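Local structure of ubiquitin-conjugating enzyme (Plasmodium vivax, 2FO3) at residues I37-Y42 with K56-F61; I71-Q76 with N87-L92. The protein probably accepts activated ubiquitin as a thioester and passes it on toward substrates, this construct being the UBC domain of an E2 ubiquitin-conjugating enzyme. All blocks are in the same frame, centred on the assembly; numbering follows the deposited sequence.

Contacts 1 and 2 lie in series along the chain, with centres about 10 Å apart, and both involve the antiparallel sheet of the UBC domain. Contact 1 joins strands 37-43 and 54-60. Contact 2 begins on the next strand, 71-74, at one edge of the sheet, and sets the loop that follows it, 87-92, against that strand. Strands 54-60 and 71-74 are neighbours, linked by probable hydrogen bonds from L75 N to K56 O and from I60 N to I71 O. L57 packs on V72 and F74, on the sheet side facing helix 105-116. The loop carrying C91, probably the ubiquitin-accepting cysteine, is thus held at the sheet margin.

Contact 1: I37-Y42 with K56-F61; sequences IWIVKY and KLKIIF
W38 and I59 form an antiparallel hydrogen-bonded pair, each peptide N-H reaching the other's carbonyl (W38 N to I59 O and I59 N to W38 O, both 2.9 Å). On the buried face the indole is met by F61, which delivers a ring edge to it in a T-shaped arrangement, the planes at 72°, with CE2 of F61 standing over the centre of the W38 ring system and 3.7 Å from W38 CE2. F61 reaches it from just past the end of its strand because its CG lies anti to the carbonyl carbon (chi1 -60°). I105 of helix 105-116 touches both side chains, and L28 and V30 of the outer strand meet W38. These two strands form the central hairpin of the UBC fold, and V40 and L57 repeat the paired bonding two residues along, while V40 CG2 packs on I59 CD1 at 3.7 Å. On the opposite face the I37 and I60 side chains lie side by side, touching through their CG1 atoms, and the I37 methyls CG2 and CD1 rest against K58 CE, each at 4.0 Å. Farther along that face the extended K56 chain crosses that of K41 at a slant, K56 CE lying 4.2 Å from K41 CD. K56 CB and CD brush I39 CG2. The two ammonium nitrogens stay 5.7 Å apart, K41 NZ and K56 NZ both donating to one water, the latter weakly.

Contact 2: I71-Q76 with N87-L92; sequences IVYFLQ and NGDICL
F74 N donates to G88 O (2.9 Å, 164° at the hydrogen) from above the carbonyl plane, where the 87-92 loop runs roughly antiparallel to the 71-76 segment. In the other direction G88 CA approaches F74 O at 3.4 Å in a C-H...O contact, an approach open to a residue without a CB, which would run into F74 O; the positive phi also suits glycine. G88 O is also near the plane of the F74 ring at the edge, and 3.3 Å from Y73 CB. I90 supplies the apolar part of the interface: its CD1 sits 3.6 Å from F74 CE2, the two side chains crossing at about a right angle, and it also meets V72 CG1. With CG1 anti to the carbonyl carbon (chi1 -62°), the I90 chain is directed onto F74 and V72, and L57 of the adjoining strand touches all three side chains. The loop probably forms part of the active site, since C91 corresponds to the thioester-forming cysteine of E2 enzymes. Upstream, N87 makes an Asx turn, its OD1 taking the backbone N-H of D89, while N87 ND2 meets D89 OD2 at 2.9 Å from above the carboxylate plane; D89 OD1 rests near Y73 CB. Two waters bridge the segments. One connects V72 O with I90 N. The other donates to F74 O and N87 O and accepts from Q76 NE2. The bend of the Q76 chain at chi2 (-63°) turns NE2 back toward N87, and Q76 NE2 also hydrogen-bonds S86 O.

Contact 1: I37-Y42 with K56-F61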
loop_
_atom_site.group_PDB
_atom_site.type_symbol
_atom_site.label_atom_id
_atom_site.label_comp_id
_atom_site.label_asym_id
_atom_site.label_seq_id
_atom_site.Cartn_x
_atom_site.Cartn_y
_atom_site.Cartn_z
ATOM N N ILE A 37 -4.279 9.466 6.125
ATOM C CA ILE A 37 -3.292 8.406 6.390
ATOM C C ILE A 37 -3.968 7.045 6.687
ATOM O O ILE A 37 -4.849 6.954 7.568
ATOM C CB ILE A 37 -2.315 8.767 7.571
ATOM C CG1 ILE A 37 -1.423 9.951 7.208
ATOM C CG2 ILE A 37 -1.475 7.573 7.961
ATOM C CD1 ILE A 37 -0.447 10.368 8.312
ATOM N N TRP A 38 -3.541 6.012 5.961
ATOM C CA TRP A 38 -3.956 4.624 6.189
ATOM C C TRP A 38 -2.748 3.786 6.557
ATOM O O TRP A 38 -1.634 4.091 6.161
ATOM C CB TRP A 38 -4.593 4.004 4.923
ATOM C CG TRP A 38 -5.869 4.601 4.419
ATOM C CD1 TRP A 38 -6.610 5.638 4.983
ATOM C CD2 TRP A 38 -6.624 4.148 3.278
ATOM N NE1 TRP A 38 -7.731 5.857 4.226
ATOM C CE2 TRP A 38 -7.776 4.956 3.190
ATOM C CE3 TRP A 38 -6.434 3.123 2.324
ATOM C CZ2 TRP A 38 -8.738 4.802 2.155
ATOM C CZ3 TRP A 38 -7.384 2.966 1.287
ATOM C CH2 TRP A 38 -8.529 3.808 1.224
ATOM N N ILE A 39 -2.972 2.697 7.274
ATOM C CA ILE A 39 -1.938 1.714 7.532
ATOM C C ILE A 39 -2.512 0.372 7.147
ATOM O O ILE A 39 -3.516 -0.087 7.719
ATOM C CB ILE A 39 -1.487 1.615 9.024
ATOM C CG1 ILE A 39 -1.224 2.989 9.651
ATOM C CG2 ILE A 39 -0.276 0.663 9.175
ATOM C CD1 ILE A 39 -0.029 3.663 9.127
ATOM N N VAL A 40 -1.876 -0.246 6.172
ATOM C CA VAL A 40 -2.266 -1.569 5.713
ATOM C C VAL A 40 -1.349 -2.651 6.308
ATOM O O VAL A 40 -0.105 -2.570 6.224
ATOM C CB VAL A 40 -2.294 -1.616 4.145
ATOM C CG1 VAL A 40 -2.552 -3.043 3.628
ATOM C CG2 VAL A 40 -3.332 -0.673 3.624
ATOM N N LYS A 41 -1.961 -3.658 6.923
ATOM C CA LYS A 41 -1.235 -4.821 7.442
ATOM C C LYS A 41 -1.271 -5.966 6.426
ATOM O O LYS A 41 -2.342 -6.397 6.007
ATOM C CB LYS A 41 -1.846 -5.277 8.792
ATOM C CG LYS A 41 -1.223 -6.552 9.371
ATOM C CD LYS A 41 -1.744 -6.822 10.778
ATOM C CE LYS A 41 -1.389 -8.256 11.226
ATOM N NZ LYS A 41 -1.566 -8.496 12.718
ATOM N N TYR A 42 -0.099 -6.436 6.028
ATOM C CA TYR A 42 0.010 -7.567 5.142
ATOM C C TYR A 42 0.678 -8.709 5.882
ATOM O O TYR A 42 1.728 -8.533 6.494
ATOM C CB TYR A 42 0.797 -7.192 3.874
ATOM C CG TYR A 42 1.236 -8.368 3.055
ATOM C CD1 TYR A 42 0.291 -9.251 2.488
ATOM C CD2 TYR A 42 2.599 -8.580 2.794
ATOM C CE1 TYR A 42 0.712 -10.359 1.706
ATOM C CE2 TYR A 42 3.023 -9.648 2.024
ATOM C CZ TYR A 42 2.084 -10.541 1.487
ATOM O OH TYR A 42 2.533 -11.598 0.739
ATOM N N LYS A 56 3.831 -3.838 7.463
ATOM C CA LYS A 56 2.872 -2.753 7.507
ATOM C C LYS A 56 3.245 -1.676 6.512
ATOM O O LYS A 56 4.372 -1.209 6.477
ATOM C CB LYS A 56 2.701 -2.192 8.921
ATOM C CG LYS A 56 1.813 -3.103 9.768
ATOM C CD LYS A 56 1.506 -2.545 11.113
ATOM C CE LYS A 56 0.523 -3.481 11.835
ATOM N NZ LYS A 56 0.313 -3.101 13.249
ATOM N N LEU A 57 2.267 -1.289 5.718
ATOM C CA LEU A 57 2.445 -0.310 4.652
ATOM C C LEU A 57 1.717 0.973 5.045
ATOM O O LEU A 57 0.474 0.975 5.302
ATOM C CB LEU A 57 1.824 -0.913 3.382
ATOM C CG LEU A 57 2.217 -0.690 1.940
ATOM C CD1 LEU A 57 3.714 -0.900 1.675
ATOM C CD2 LEU A 57 1.378 -1.652 1.063
ATOM N N LYS A 58 2.452 2.069 5.092
ATOM C CA LYS A 58 1.831 3.364 5.375
ATOM C C LYS A 58 1.488 4.065 4.059
ATOM O O LYS A 58 2.317 4.117 3.146
ATOM C CB LYS A 58 2.710 4.242 6.235
ATOM C CG LYS A 58 2.003 5.540 6.603
ATOM C CD LYS A 58 2.592 6.131 7.910
ATOM C CE LYS A 58 2.480 7.641 7.895
ATOM N NZ LYS A 58 3.132 8.254 9.137
ATOM N N ILE A 59 0.275 4.584 3.988
ATOM C CA ILE A 59 -0.254 5.223 2.800
ATOM C C ILE A 59 -0.684 6.638 3.126
ATOM O O ILE A 59 -1.540 6.854 3.965
ATOM C CB ILE A 59 -1.417 4.417 2.167
ATOM C CG1 ILE A 59 -0.948 3.004 1.755
ATOM C CG2 ILE A 59 -1.965 5.164 0.924
ATOM C CD1 ILE A 59 -2.118 2.044 1.503
ATOM N N ILE A 60 -0.052 7.614 2.475
ATOM C CA ILE A 60 -0.399 9.016 2.704
ATOM C C ILE A 60 -0.973 9.646 1.465
ATOM O O ILE A 60 -0.318 9.678 0.401
ATOM C CB ILE A 60 0.840 9.843 3.161
ATOM C CG1 ILE A 60 1.540 9.171 4.345
ATOM C CG2 ILE A 60 0.432 11.297 3.486
ATOM C CD1 ILE A 60 2.934 9.633 4.585
ATOM N N PHE A 61 -2.182 10.169 1.586
ATOM C CA PHE A 61 -2.822 10.876 0.470
ATOM C C PHE A 61 -2.464 12.367 0.504
ATOM O O PHE A 61 -2.843 13.066 1.460
ATOM C CB PHE A 61 -4.325 10.745 0.543
ATOM C CG PHE A 61 -4.808 9.340 0.482
ATOM C CD1 PHE A 61 -5.095 8.732 -0.750
ATOM C CD2 PHE A 61 -4.975 8.597 1.663
ATOM C CE1 PHE A 61 -5.552 7.403 -0.797
ATOM C CE2 PHE A 61 -5.423 7.263 1.613
ATOM C CZ PHE A 61 -5.703 6.676 0.386
HETATM O O HOH W 1 -0.554 -6.205 14.082
#

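Contact 2: I71-Q76 with N87-L92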
loop_
_atom_site.group_PDB
_atom_site.type_symbol
_atom_site.label_atom_id
_atom_site.label_comp_id
_atom_site.label_asym_id
_atom_site.label_seq_id
_atom_site.Cartn_x
_atom_site.Cartn_y
_atom_site.Cartn_z
ATOM N N ILE A 71 1.603 8.623 -1.305
ATOM C CA ILE A 71 2.949 8.217 -0.897
ATOM C C ILE A 71 2.781 6.902 -0.116
ATOM O O ILE A 71 1.927 6.816 0.806
ATOM C CB ILE A 71 3.611 9.311 -0.038
ATOM C CG1 ILE A 71 3.944 10.532 -0.916
ATOM C CG2 ILE A 71 4.866 8.744 0.671
ATOM C CD1 ILE A 71 3.723 11.880 -0.239
ATOM N N VAL A 72 3.559 5.876 -0.482
ATOM C CA VAL A 72 3.401 4.516 0.124
ATOM C C VAL A 72 4.755 3.947 0.459
ATOM O O VAL A 72 5.648 3.872 -0.423
ATOM C CB VAL A 72 2.650 3.532 -0.843
ATOM C CG1 VAL A 72 2.461 2.135 -0.223
ATOM C CG2 VAL A 72 1.322 4.066 -1.219
ATOM N N TYR A 73 4.935 3.549 1.721
ATOM C CA TYR A 73 6.172 2.917 2.130
ATOM C C TYR A 73 5.948 1.952 3.296
ATOM O O TYR A 73 4.961 2.085 4.039
ATOM C CB TYR A 73 7.233 3.981 2.475
ATOM C CG TYR A 73 6.884 4.852 3.655
ATOM C CD1 TYR A 73 7.292 4.508 4.946
ATOM C CD2 TYR A 73 6.123 6.021 3.482
ATOM C CE1 TYR A 73 6.961 5.293 6.032
ATOM C CE2 TYR A 73 5.794 6.840 4.578
ATOM C CZ TYR A 73 6.222 6.465 5.843
ATOM O OH TYR A 73 5.918 7.260 6.919
ATOM N N PHE A 74 6.864 0.997 3.451
ATOM C CA PHE A 74 6.774 0.009 4.537
ATOM C C PHE A 74 7.278 0.557 5.863
ATOM O O PHE A 74 8.307 1.260 5.915
ATOM C CB PHE A 74 7.574 -1.222 4.195
ATOM C CG PHE A 74 6.914 -2.114 3.189
ATOM C CD1 PHE A 74 5.952 -3.057 3.601
ATOM C CD2 PHE A 74 7.255 -2.035 1.834
ATOM C CE1 PHE A 74 5.331 -3.907 2.661
ATOM C CE2 PHE A 74 6.651 -2.871 0.902
ATOM C CZ PHE A 74 5.680 -3.819 1.327
ATOM N N LEU A 75 6.558 0.236 6.942
ATOM C CA LEU A 75 7.007 0.605 8.276
ATOM C C LEU A 75 8.146 -0.318 8.654
ATOM O O LEU A 75 8.381 -1.332 7.978
ATOM C CB LEU A 75 5.847 0.566 9.287
ATOM C CG LEU A 75 4.729 1.595 9.027
ATOM C CD1 LEU A 75 3.658 1.491 10.086
ATOM C CD2 LEU A 75 5.257 3.043 8.930
ATOM N N GLN A 76 8.889 0.029 9.699
ATOM C CA GLN A 76 10.027 -0.770 10.129
ATOM C C GLN A 76 9.566 -2.031 10.840
ATOM O O GLN A 76 8.606 -1.959 11.591
ATOM C CB GLN A 76 10.941 0.086 11.050
ATOM C CG GLN A 76 11.660 1.235 10.308
ATOM C CD GLN A 76 12.621 0.708 9.240
ATOM O OE1 GLN A 76 13.463 -0.149 9.522
ATOM N NE2 GLN A 76 12.479 1.206 7.996
ATOM N N ASN A 87 14.729 2.301 4.297
ATOM C CA ASN A 87 13.745 3.205 4.896
ATOM C C ASN A 87 12.255 2.853 4.558
ATOM O O ASN A 87 11.316 3.602 4.911
ATOM C CB ASN A 87 14.056 4.661 4.579
ATOM C CG ASN A 87 13.627 5.070 3.181
ATOM O OD1 ASN A 87 13.387 4.227 2.315
ATOM N ND2 ASN A 87 13.528 6.379 2.956
ATOM N N GLY A 88 12.074 1.724 3.883
ATOM C CA GLY A 88 10.748 1.230 3.506
ATOM C C GLY A 88 10.197 1.807 2.215
ATOM O O GLY A 88 9.156 1.360 1.764
ATOM N N ASP A 89 10.876 2.795 1.610
ATOM C CA ASP A 89 10.444 3.338 0.280
ATOM C C ASP A 89 10.414 2.251 -0.757
ATOM O O ASP A 89 11.194 1.302 -0.699
ATOM C CB ASP A 89 11.377 4.451 -0.210
ATOM C CG ASP A 89 11.203 5.746 0.552
ATOM O OD1 ASP A 89 10.202 5.919 1.274
ATOM O OD2 ASP A 89 12.079 6.622 0.408
ATOM N N ILE A 90 9.546 2.399 -1.754
ATOM C CA ILE A 90 9.339 1.318 -2.699
ATOM C C ILE A 90 9.645 1.870 -4.075
ATOM O O ILE A 90 9.219 2.979 -4.417
ATOM C CB ILE A 90 7.873 0.808 -2.647
ATOM C CG1 ILE A 90 7.554 0.232 -1.230
ATOM C CG2 ILE A 90 7.578 -0.220 -3.759
ATOM C CD1 ILE A 90 5.999 0.147 -0.954
ATOM N N CYS A 91 10.386 1.076 -4.849
ATOM C CA CYS A 91 10.662 1.381 -6.239
ATOM C C CYS A 91 9.645 0.616 -7.073
ATOM O O CYS A 91 9.765 -0.594 -7.269
ATOM C CB CYS A 91 12.103 0.976 -6.630
ATOM S SG CYS A 91 12.444 1.358 -8.401
ATOM N N LEU A 92 8.624 1.329 -7.545
ATOM C CA LEU A 92 7.531 0.719 -8.312
ATOM C C LEU A 92 6.967 1.748 -9.270
ATOM O O LEU A 92 6.438 2.764 -8.836
ATOM C CB LEU A 92 6.402 0.229 -7.372
ATOM C CG LEU A 92 5.170 -0.393 -8.063
ATOM C CD1 LEU A 92 5.483 -1.790 -8.598
ATOM C CD2 LEU A 92 3.959 -0.441 -7.112
HETATM O O HOH W 2 7.780 4.419 -1.582
HETATM O O HOH W 3 10.060 2.658 7.204
#